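Local atomic coordinates of similar to N-acetyltransferase (Staphylococcus aureus subsp. aureus, PDB entry 4MBU), a protein that probably transfers an acetyl group from acetyl-coenzyme A to an acceptor amine, as a member of the Gcn5-related N-acetyltransferase (GNAT) family. Residues A[78-86]-A[110-121]; A[134-144]-A[155-163]. All blocks are in the same frame, centred on the assembly; numbering follows the deposited sequence.

Overall arrangement
Following the chain from the N terminus, strand 82-89 enters the middle of the mixed sheet, helix 98-112 crosses over, and strand 117-123 returns beside it. Contact 1 closes this beta-alpha-beta unit by pairing residues 78-86 with 110-121. Helix 127-135 comes next and leads into the hairpin of strands 139-150 and 153-163, where contact 2 pairs 134-144 with 155-163. The two loops lie in series, neither enclosing nor crossing the other, with centres about 14 Å apart. They meet where strand 153-163 lies between 117-123 and 139-150, through a salt bridge from Arg116 to Asp163; His85 also packs against Phe138. Both contacts also touch the second subunit.

Contact 1 of 2, residues A[78-86]-A[110-121]; sequences AYQYTIEHS and AKAKGYRTLVAG. With CD (cadmium ion), chain G.
Ile83 holds CG1 between its backbone N and carbonyl carbon (chi1 39°), and this rotation lays CG2 over one face of the Tyr115 ring, 3.7 Å from its centroid, a CH-pi contact. The chain then runs on extended, so that CD1 reaches Ala110 CB at 3.6 Å, in the last turn of helix 98-112, and also meets Leu118 CD1. On His85 a chi1 of 69° swings the imidazole toward the neighbouring strand, bringing ND1 to 3.4 Å from Leu118 CD1 and CE1 against Ala120 CB; its NE2 is hydrogen-bonded to His133. The backbones pair in parallel, Ile83 N to Thr117 O, Val119 N to Ile83 O and His85 N to Val119 O. At the start of the ladder Tyr81 O accepts two bonds, from Arg116 N at 2.8 Å and from Thr117 N at 3.2 Å, which pins the chain leaving the Schellman motif at Gly114. Further along, one water donates to Glu84 OE2 and His85 O, accepts from Gly121 N and binds a cadmium ion, also held by Gly121 O at 2.5 Å. Four partners thus fix this water, which links Glu84, itself in a salt bridge with Arg74 of the second subunit, to the metal indirectly.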
loop_
_atom_site.group_PDB
_atom_site.type_symbol
_atom_site.label_atom_id
_atom_site.label_comp_id
_atom_site.label_asym_id
_atom_site.label_seq_id
_atom_site.Cartn_x
_atom_site.Cartn_y
_atom_site.Cartn_z
ATOM N N ALA A 78 19.598 -1.902 -20.124
ATOM C CA ALA A 78 18.387 -1.114 -20.382
ATOM C C ALA A 78 17.767 -0.473 -19.135
ATOM O O ALA A 78 16.805 0.304 -19.253
ATOM C CB ALA A 78 17.362 -1.927 -21.133
ATOM N N TYR A 79 18.296 -0.800 -17.952
ATOM C CA TYR A 79 17.869 -0.132 -16.711
ATOM C C TYR A 79 18.698 1.118 -16.445
ATOM O O TYR A 79 18.689 1.649 -15.326
ATOM C CB TYR A 79 18.029 -1.065 -15.508
ATOM C CG TYR A 79 17.062 -2.225 -15.458
ATOM C CD1 TYR A 79 17.411 -3.464 -15.973
ATOM C CD2 TYR A 79 15.808 -2.081 -14.878
ATOM C CE1 TYR A 79 16.530 -4.537 -15.914
ATOM C CE2 TYR A 79 14.922 -3.135 -14.816
ATOM C CZ TYR A 79 15.292 -4.358 -15.337
ATOM O OH TYR A 79 14.415 -5.399 -15.277
ATOM N N GLN A 80 19.421 1.593 -17.456
ATOM C CA GLN A 80 20.416 2.643 -17.213
ATOM C C GLN A 80 19.827 3.965 -16.725
ATOM O O GLN A 80 20.505 4.719 -16.038
ATOM C CB GLN A 80 21.300 2.877 -18.437
ATOM C CG GLN A 80 20.573 3.452 -19.628
ATOM C CD GLN A 80 21.465 3.534 -20.854
ATOM O OE1 GLN A 80 21.069 3.153 -21.962
ATOM N NE2 GLN A 80 22.680 4.042 -20.661
ATOM N N TYR A 81 18.578 4.257 -17.059
ATOM C CA TYR A 81 18.000 5.501 -16.548
ATOM C C TYR A 81 17.313 5.338 -15.186
ATOM O O TYR A 81 16.698 6.278 -14.667
ATOM C CB TYR A 81 17.076 6.139 -17.580
ATOM C CG TYR A 81 17.775 6.420 -18.878
ATOM C CD1 TYR A 81 18.766 7.387 -18.956
ATOM C CD2 TYR A 81 17.455 5.712 -20.027
ATOM C CE1 TYR A 81 19.416 7.643 -20.150
ATOM C CE2 TYR A 81 18.095 5.962 -21.224
ATOM C CZ TYR A 81 19.075 6.929 -21.280
ATOM O OH TYR A 81 19.716 7.184 -22.473
ATOM N N THR A 82 17.449 4.152 -14.596
ATOM C CA THR A 82 16.819 3.856 -13.304
ATOM C C THR A 82 17.900 3.688 -12.250
ATOM O O THR A 82 18.883 2.965 -12.470
ATOM C CB THR A 82 16.018 2.547 -13.368
ATOM O OG1 THR A 82 15.016 2.660 -14.381
ATOM C CG2 THR A 82 15.354 2.238 -12.033
ATOM N N ILE A 83 17.723 4.359 -11.111
ATOM C CA ILE A 83 18.624 4.190 -9.975
ATOM C C ILE A 83 17.825 3.831 -8.730
ATOM O O ILE A 83 16.656 4.176 -8.619
ATOM C CB ILE A 83 19.435 5.486 -9.696
ATOM C CG1 ILE A 83 18.545 6.704 -9.912
ATOM C CG2 ILE A 83 20.675 5.569 -10.605
ATOM C CD1 ILE A 83 19.153 8.005 -9.427
ATOM N N GLU A 84 18.454 3.136 -7.791
ATOM C CA GLU A 84 17.829 2.872 -6.507
ATOM C C GLU A 84 18.650 3.566 -5.444
ATOM O O GLU A 84 19.895 3.510 -5.470
ATOM C CB GLU A 84 17.778 1.374 -6.218
ATOM C CG GLU A 84 17.314 1.052 -4.792
ATOM C CD GLU A 84 17.097 -0.437 -4.565
ATOM O OE1 GLU A 84 17.212 -1.217 -5.541
ATOM O OE2 GLU A 84 16.797 -0.832 -3.410
ATOM N N HIS A 85 17.970 4.225 -4.512
ATOM C CA HIS A 85 18.693 4.922 -3.448
ATOM C C HIS A 85 18.500 4.280 -2.089
ATOM O O HIS A 85 17.582 3.483 -1.882
ATOM C CB HIS A 85 18.259 6.380 -3.353
ATOM C CG HIS A 85 16.867 6.552 -2.845
ATOM N ND1 HIS A 85 15.757 6.343 -3.633
ATOM C CD2 HIS A 85 16.403 6.909 -1.624
ATOM C CE1 HIS A 85 14.667 6.567 -2.919
ATOM N NE2 HIS A 85 15.033 6.915 -1.701
ATOM N N SER A 86 19.374 4.648 -1.159
ATOM C CA SER A 86 19.209 4.264 0.237
ATOM C C SER A 86 19.676 5.378 1.165
ATOM O O SER A 86 20.587 6.156 0.834
ATOM C CB SER A 86 19.909 2.934 0.541
ATOM O OG SER A 86 21.161 2.844 -0.093
ATOM N N ALA A 110 20.044 13.243 -8.713
ATOM C CA ALA A 110 19.461 12.325 -9.694
ATOM C C ALA A 110 18.958 13.073 -10.919
ATOM O O ALA A 110 19.158 12.629 -12.060
ATOM C CB ALA A 110 18.325 11.535 -9.065
ATOM N N LYS A 111 18.278 14.191 -10.681
ATOM C CA LYS A 111 17.799 15.016 -11.778
ATOM C C LYS A 111 18.970 15.605 -12.558
ATOM O O LYS A 111 18.951 15.615 -13.787
ATOM C CB LYS A 111 16.887 16.138 -11.271
ATOM C CG LYS A 111 15.540 15.670 -10.715
ATOM C CD LYS A 111 14.729 16.876 -10.251
ATOM C CE LYS A 111 13.410 16.487 -9.582
ATOM N NZ LYS A 111 12.301 16.278 -10.555
ATOM N N ALA A 112 19.991 16.087 -11.853
ATOM C CA ALA A 112 21.133 16.715 -12.539
ATOM C C ALA A 112 21.923 15.737 -13.415
ATOM O O ALA A 112 22.555 16.134 -14.407
ATOM C CB ALA A 112 22.054 17.408 -11.547
ATOM N N LYS A 113 21.891 14.459 -13.054
ATOM C CA LYS A 113 22.591 13.442 -13.831
ATOM C C LYS A 113 21.695 12.794 -14.897
ATOM O O LYS A 113 22.110 11.856 -15.566
ATOM C CB LYS A 113 23.208 12.391 -12.905
ATOM C CG LYS A 113 24.312 12.944 -12.005
ATOM C CD LYS A 113 24.867 11.875 -11.064
ATOM C CE LYS A 113 26.387 11.773 -11.168
ATOM N NZ LYS A 113 27.045 13.103 -10.999
ATOM N N GLY A 114 20.469 13.289 -15.045
ATOM C CA GLY A 114 19.611 12.868 -16.140
ATOM C C GLY A 114 18.918 11.518 -16.009
ATOM O O GLY A 114 18.483 10.945 -17.010
ATOM N N TYR A 115 18.809 10.992 -14.793
ATOM C CA TYR A 115 18.084 9.742 -14.614
ATOM C C TYR A 115 16.590 9.986 -14.808
ATOM O O TYR A 115 16.129 11.130 -14.765
ATOM C CB TYR A 115 18.402 9.113 -13.250
ATOM C CG TYR A 115 19.847 8.654 -13.154
ATOM C CD1 TYR A 115 20.263 7.497 -13.793
ATOM C CD2 TYR A 115 20.795 9.389 -12.441
ATOM C CE1 TYR A 115 21.574 7.068 -13.719
ATOM C CE2 TYR A 115 22.123 8.966 -12.358
ATOM C CZ TYR A 115 22.497 7.805 -13.004
ATOM O OH TYR A 115 23.794 7.356 -12.943
ATOM N N ARG A 116 15.835 8.917 -15.043
ATOM C CA ARG A 116 14.399 9.036 -15.282
ATOM C C ARG A 116 13.604 8.599 -14.066
ATOM O O ARG A 116 12.580 9.201 -13.727
ATOM C CB ARG A 116 13.982 8.176 -16.483
ATOM C CG ARG A 116 12.447 8.134 -16.711
ATOM C CD ARG A 116 11.910 9.528 -17.032
ATOM N NE ARG A 116 10.451 9.633 -16.980
ATOM C CZ ARG A 116 9.638 9.396 -18.011
ATOM N NH1 ARG A 116 10.136 9.008 -19.182
ATOM N NH2 ARG A 116 8.322 9.534 -17.869
ATOM N N THR A 117 14.080 7.537 -13.417
ATOM C CA THR A 117 13.289 6.845 -12.405
ATOM C C THR A 117 14.118 6.528 -11.167
ATOM O O THR A 117 15.181 5.885 -11.259
ATOM C CB THR A 117 12.686 5.546 -12.983
ATOM O OG1 THR A 117 11.850 5.880 -14.103
ATOM C CG2 THR A 117 11.863 4.803 -11.930
ATOM N N LEU A 118 13.638 6.997 -10.013
ATOM C CA LEU A 118 14.300 6.726 -8.734
ATOM C C LEU A 118 13.461 5.740 -7.919
ATOM O O LEU A 118 12.269 5.972 -7.675
ATOM C CB LEU A 118 14.530 8.035 -7.961
ATOM C CG LEU A 118 15.239 8.004 -6.596
ATOM C CD1 LEU A 118 16.613 7.388 -6.747
ATOM C CD2 LEU A 118 15.362 9.411 -6.028
ATOM N N VAL A 119 14.086 4.640 -7.507
ATOM C CA VAL A 119 13.396 3.546 -6.815
ATOM C C VAL A 119 13.903 3.377 -5.370
ATOM O O VAL A 119 15.110 3.465 -5.091
ATOM C CB VAL A 119 13.555 2.193 -7.563
ATOM C CG1 VAL A 119 12.779 1.092 -6.842
ATOM C CG2 VAL A 119 13.083 2.295 -9.018
ATOM N N ALA A 120 12.953 3.175 -4.459
ATOM C CA ALA A 120 13.229 2.851 -3.068
ATOM C C ALA A 120 12.683 1.468 -2.773
ATOM O O ALA A 120 11.502 1.191 -3.028
ATOM C CB ALA A 120 12.565 3.853 -2.142
ATOM N N GLY A 121 13.540 0.599 -2.250
ATOM C CA GLY A 121 13.070 -0.647 -1.671
ATOM C C GLY A 121 12.879 -0.416 -0.184
ATOM O O GLY A 121 13.837 -0.230 0.533
HETATM CD CD CD G . 16.235 0.414 0.712
HETATM O O HOH W 1 16.249 1.073 -1.715
#

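Contact 2 of 2, residues A[134-144]-A[155-163]; sequences QKFNFKHAGTL and LDLAFYELD
His140 and Tyr160 lie almost flat against each other in an offset stack, planes 10° apart and centroids 4.6 Å apart. With CG of His140 anti to the backbone N (chi1 -171°), the imidazole runs out over the phenol end of Tyr160, while His140 CA sits over the face of the same tyrosine ring. Phe159 O lies at the edge of the imidazole, 3.2 Å from His140 CD2. Weak bonds from His140 NE2 to Gly142 O and Thr143 OG1 are consistent with one rotation of the ring, in which ND1 binds cadmium, as does ND1 of His140 of the third subunit.

The ring of Phe138 is met differently: Leu162 CB stands over its centre, 3.6 Å from the centroid and only 5° off the normal, with the two side chains crossing at about a right angle. At the far end Leu144 CD1 touches Phe159 CE1 at 3.7 Å, on the sheet face opposite His140 and Tyr160.

Between these two faces the strands pair antiparallel, beginning with reciprocal bonds between Lys139 and Glu161. A classic beta bulge interrupts the register: Ala141 N gives to Phe159 O at 2.8 Å, whereas Phe159 N gives to Gly142 O at 2.9 Å. At the backbone angles of Gly142 a CB would collide with the carbonyl O of Ala141, which suits glycine. The bulge places Ala141 CB 3.5 Å from Glu161 OE1, which is hydrogen-bonded to Thr145 N of the second subunit.

A Schellman motif with Asn137 at positive phi ends helix 127-135 and turns the chain into this hairpin. On its other edge, strand 153-163 pairs with strand 117-123, while Leu162 packs on Ile107 of helix 98-112 and Phe138 on Leu118.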
loop_
_atom_site.group_PDB
_atom_site.type_symbol
_atom_site.label_atom_id
_atom_site.label_comp_id
_atom_site.label_asym_id
_atom_site.label_seq_id
_atom_site.Cartn_x
_atom_site.Cartn_y
_atom_site.Cartn_z
ATOM N N GLN A 134 6.323 9.197 0.431
ATOM C CA GLN A 134 5.056 9.747 -0.027
ATOM C C GLN A 134 5.116 11.269 -0.029
ATOM O O GLN A 134 4.606 11.907 -0.949
ATOM C CB GLN A 134 3.907 9.267 0.866
ATOM C CG GLN A 134 3.583 7.779 0.730
ATOM C CD GLN A 134 2.405 7.379 1.601
ATOM O OE1 GLN A 134 2.374 7.697 2.790
ATOM N NE2 GLN A 134 1.427 6.690 1.012
ATOM N N LYS A 135 5.735 11.848 1.003
ATOM C CA LYS A 135 5.882 13.308 1.071
ATOM C C LYS A 135 6.587 13.870 -0.164
ATOM O O LYS A 135 6.229 14.939 -0.648
ATOM C CB LYS A 135 6.627 13.739 2.343
ATOM C CG LYS A 135 6.645 15.258 2.563
ATOM C CD LYS A 135 7.419 15.674 3.829
ATOM C CE LYS A 135 8.923 15.750 3.577
ATOM N NZ LYS A 135 9.697 16.438 4.666
ATOM N N PHE A 136 7.576 13.141 -0.682
ATOM C CA PHE A 136 8.308 13.578 -1.872
ATOM C C PHE A 136 7.689 13.035 -3.160
ATOM O O PHE A 136 8.345 12.996 -4.203
ATOM C CB PHE A 136 9.781 13.164 -1.773
ATOM C CG PHE A 136 10.595 14.053 -0.870
ATOM C CD1 PHE A 136 11.317 15.112 -1.394
ATOM C CD2 PHE A 136 10.614 13.848 0.499
ATOM C CE1 PHE A 136 12.055 15.940 -0.568
ATOM C CE2 PHE A 136 11.351 14.671 1.325
ATOM C CZ PHE A 136 12.073 15.717 0.791
ATOM N N ASN A 137 6.435 12.598 -3.070
ATOM C CA ASN A 137 5.668 12.168 -4.239
ATOM C C ASN A 137 6.161 10.885 -4.933
ATOM O O ASN A 137 5.971 10.707 -6.143
ATOM C CB ASN A 137 5.529 13.334 -5.225
ATOM C CG ASN A 137 4.863 14.548 -4.590
ATOM O OD1 ASN A 137 3.825 14.426 -3.924
ATOM N ND2 ASN A 137 5.468 15.724 -4.774
ATOM N N PHE A 138 6.796 9.999 -4.168
ATOM C CA PHE A 138 7.019 8.631 -4.630
ATOM C C PHE A 138 5.664 7.927 -4.641
ATOM O O PHE A 138 4.839 8.181 -3.760
ATOM C CB PHE A 138 7.965 7.891 -3.682
ATOM C CG PHE A 138 9.417 8.220 -3.885
ATOM C CD1 PHE A 138 9.913 9.484 -3.576
ATOM C CD2 PHE A 138 10.302 7.251 -4.353
ATOM C CE1 PHE A 138 11.258 9.774 -3.750
ATOM C CE2 PHE A 138 11.648 7.537 -4.525
ATOM C CZ PHE A 138 12.127 8.799 -4.230
ATOM N N LYS A 139 5.423 7.075 -5.639
ATOM C CA LYS A 139 4.208 6.249 -5.692
ATOM C C LYS A 139 4.517 4.804 -5.312
ATOM O O LYS A 139 5.505 4.223 -5.781
ATOM C CB LYS A 139 3.632 6.228 -7.118
ATOM C CG LYS A 139 3.515 7.587 -7.780
ATOM C CD LYS A 139 2.569 8.461 -7.009
ATOM C CE LYS A 139 2.220 9.716 -7.789
ATOM N NZ LYS A 139 1.373 10.600 -6.935
ATOM N N HIS A 140 3.668 4.200 -4.491
ATOM C CA HIS A 140 3.828 2.780 -4.187
ATOM C C HIS A 140 3.572 1.984 -5.467
ATOM O O HIS A 140 2.464 2.013 -6.024
ATOM C CB HIS A 140 2.867 2.347 -3.090
ATOM C CG HIS A 140 3.109 0.963 -2.579
ATOM N ND1 HIS A 140 2.213 0.291 -1.783
ATOM C CD2 HIS A 140 4.158 0.122 -2.762
ATOM C CE1 HIS A 140 2.682 -0.907 -1.497
ATOM N NE2 HIS A 140 3.858 -1.041 -2.071
ATOM N N ALA A 141 4.602 1.286 -5.937
ATOM C CA ALA A 141 4.532 0.593 -7.226
ATOM C C ALA A 141 4.244 -0.887 -7.045
ATOM O O ALA A 141 3.849 -1.566 -7.992
ATOM C CB ALA A 141 5.828 0.792 -8.018
ATOM N N GLY A 142 4.440 -1.395 -5.831
ATOM C CA GLY A 142 4.116 -2.782 -5.558
ATOM C C GLY A 142 4.713 -3.287 -4.265
ATOM O O GLY A 142 5.470 -2.569 -3.606
ATOM N N THR A 143 4.373 -4.524 -3.910
ATOM C CA THR A 143 4.888 -5.161 -2.702
ATOM C C THR A 143 5.173 -6.644 -2.934
ATOM O O THR A 143 4.275 -7.413 -3.268
ATOM C CB THR A 143 3.886 -5.050 -1.546
ATOM O OG1 THR A 143 3.632 -3.668 -1.272
ATOM C CG2 THR A 143 4.443 -5.722 -0.280
ATOM N N LEU A 144 6.423 -7.046 -2.753
ATOM C CA LEU A 144 6.783 -8.451 -2.877
ATOM C C LEU A 144 6.732 -9.067 -1.491
ATOM O O LEU A 144 7.479 -8.673 -0.594
ATOM C CB LEU A 144 8.165 -8.597 -3.492
ATOM C CG LEU A 144 8.272 -8.207 -4.964
ATOM C CD1 LEU A 144 9.685 -7.885 -5.284
ATOM C CD2 LEU A 144 7.827 -9.356 -5.824
ATOM N N LEU A 155 9.549 -11.216 5.611
ATOM C CA LEU A 155 9.611 -9.781 5.341
ATOM C C LEU A 155 9.059 -9.494 3.951
ATOM O O LEU A 155 9.325 -10.245 2.987
ATOM C CB LEU A 155 11.056 -9.273 5.393
ATOM C CG LEU A 155 11.945 -9.619 6.582
ATOM C CD1 LEU A 155 13.363 -9.069 6.368
ATOM C CD2 LEU A 155 11.349 -9.047 7.862
ATOM N N ASP A 156 8.315 -8.391 3.868
ATOM C CA ASP A 156 7.729 -7.915 2.624
ATOM C C ASP A 156 8.476 -6.670 2.182
ATOM O O ASP A 156 8.709 -5.761 2.981
ATOM C CB ASP A 156 6.242 -7.564 2.819
ATOM C CG ASP A 156 5.403 -8.753 3.302
ATOM O OD1 ASP A 156 5.853 -9.914 3.211
ATOM O OD2 ASP A 156 4.273 -8.518 3.766
ATOM N N LEU A 157 8.843 -6.617 0.907
ATOM C CA LEU A 157 9.557 -5.472 0.380
ATOM C C LEU A 157 8.640 -4.653 -0.515
ATOM O O LEU A 157 8.121 -5.151 -1.510
ATOM C CB LEU A 157 10.789 -5.928 -0.411
ATOM C CG LEU A 157 11.661 -4.791 -0.952
ATOM C CD1 LEU A 157 12.347 -4.077 0.206
ATOM C CD2 LEU A 157 12.693 -5.306 -1.954
ATOM N N ALA A 158 8.436 -3.393 -0.153
ATOM C CA ALA A 158 7.628 -2.490 -0.959
ATOM C C ALA A 158 8.519 -1.649 -1.871
ATOM O O ALA A 158 9.598 -1.222 -1.483
ATOM C CB ALA A 158 6.789 -1.601 -0.073
ATOM N N PHE A 159 8.075 -1.431 -3.099
ATOM C CA PHE A 159 8.817 -0.575 -4.012
ATOM C C PHE A 159 8.087 0.751 -4.140
ATOM O O PHE A 159 6.881 0.781 -4.396
ATOM C CB PHE A 159 8.916 -1.226 -5.387
ATOM C CG PHE A 159 9.979 -2.278 -5.491
ATOM C CD1 PHE A 159 9.700 -3.491 -6.091
ATOM C CD2 PHE A 159 11.261 -2.047 -5.032
ATOM C CE1 PHE A 159 10.669 -4.463 -6.210
ATOM C CE2 PHE A 159 12.240 -3.026 -5.145
ATOM C CZ PHE A 159 11.941 -4.229 -5.738
ATOM N N TYR A 160 8.816 1.844 -3.957
ATOM C CA TYR A 160 8.270 3.173 -4.190
ATOM C C TYR A 160 9.060 3.811 -5.307
ATOM O O TYR A 160 10.272 3.615 -5.410
ATOM C CB TYR A 160 8.310 4.024 -2.914
ATOM C CG TYR A 160 7.221 3.631 -1.939
ATOM C CD1 TYR A 160 6.063 4.398 -1.803
ATOM C CD2 TYR A 160 7.336 2.477 -1.182
ATOM C CE1 TYR A 160 5.063 4.017 -0.932
ATOM C CE2 TYR A 160 6.344 2.096 -0.303
ATOM C CZ TYR A 160 5.211 2.869 -0.190
ATOM O OH TYR A 160 4.218 2.491 0.684
ATOM N N GLU A 161 8.379 4.541 -6.181
ATOM C CA GLU A 161 9.104 5.142 -7.294
ATOM C C GLU A 161 8.730 6.589 -7.544
ATOM O O GLU A 161 7.568 6.992 -7.390
ATOM C CB GLU A 161 8.988 4.301 -8.578
ATOM C CG GLU A 161 7.632 4.307 -9.251
ATOM C CD GLU A 161 7.634 3.530 -10.562
ATOM O OE1 GLU A 161 6.707 2.724 -10.771
ATOM O OE2 GLU A 161 8.551 3.735 -11.391
ATOM N N LEU A 162 9.745 7.360 -7.914
ATOM C CA LEU A 162 9.575 8.740 -8.345
ATOM C C LEU A 162 9.983 8.886 -9.800
ATOM O O LEU A 162 11.107 8.498 -10.188
ATOM C CB LEU A 162 10.440 9.657 -7.489
ATOM C CG LEU A 162 10.479 11.143 -7.839
ATOM C CD1 LEU A 162 9.106 11.794 -7.621
ATOM C CD2 LEU A 162 11.542 11.834 -6.998
ATOM N N ASP A 163 9.063 9.432 -10.599
ATOM C CA ASP A 163 9.369 9.871 -11.958
ATOM C C ASP A 163 10.086 11.211 -11.877
ATOM O O ASP A 163 9.486 12.230 -11.505
ATOM C CB ASP A 163 8.095 10.046 -12.791
ATOM C CG ASP A 163 8.396 10.290 -14.275
ATOM O OD1 ASP A 163 9.575 10.550 -14.627
ATOM O OD2 ASP A 163 7.463 10.213 -15.100
#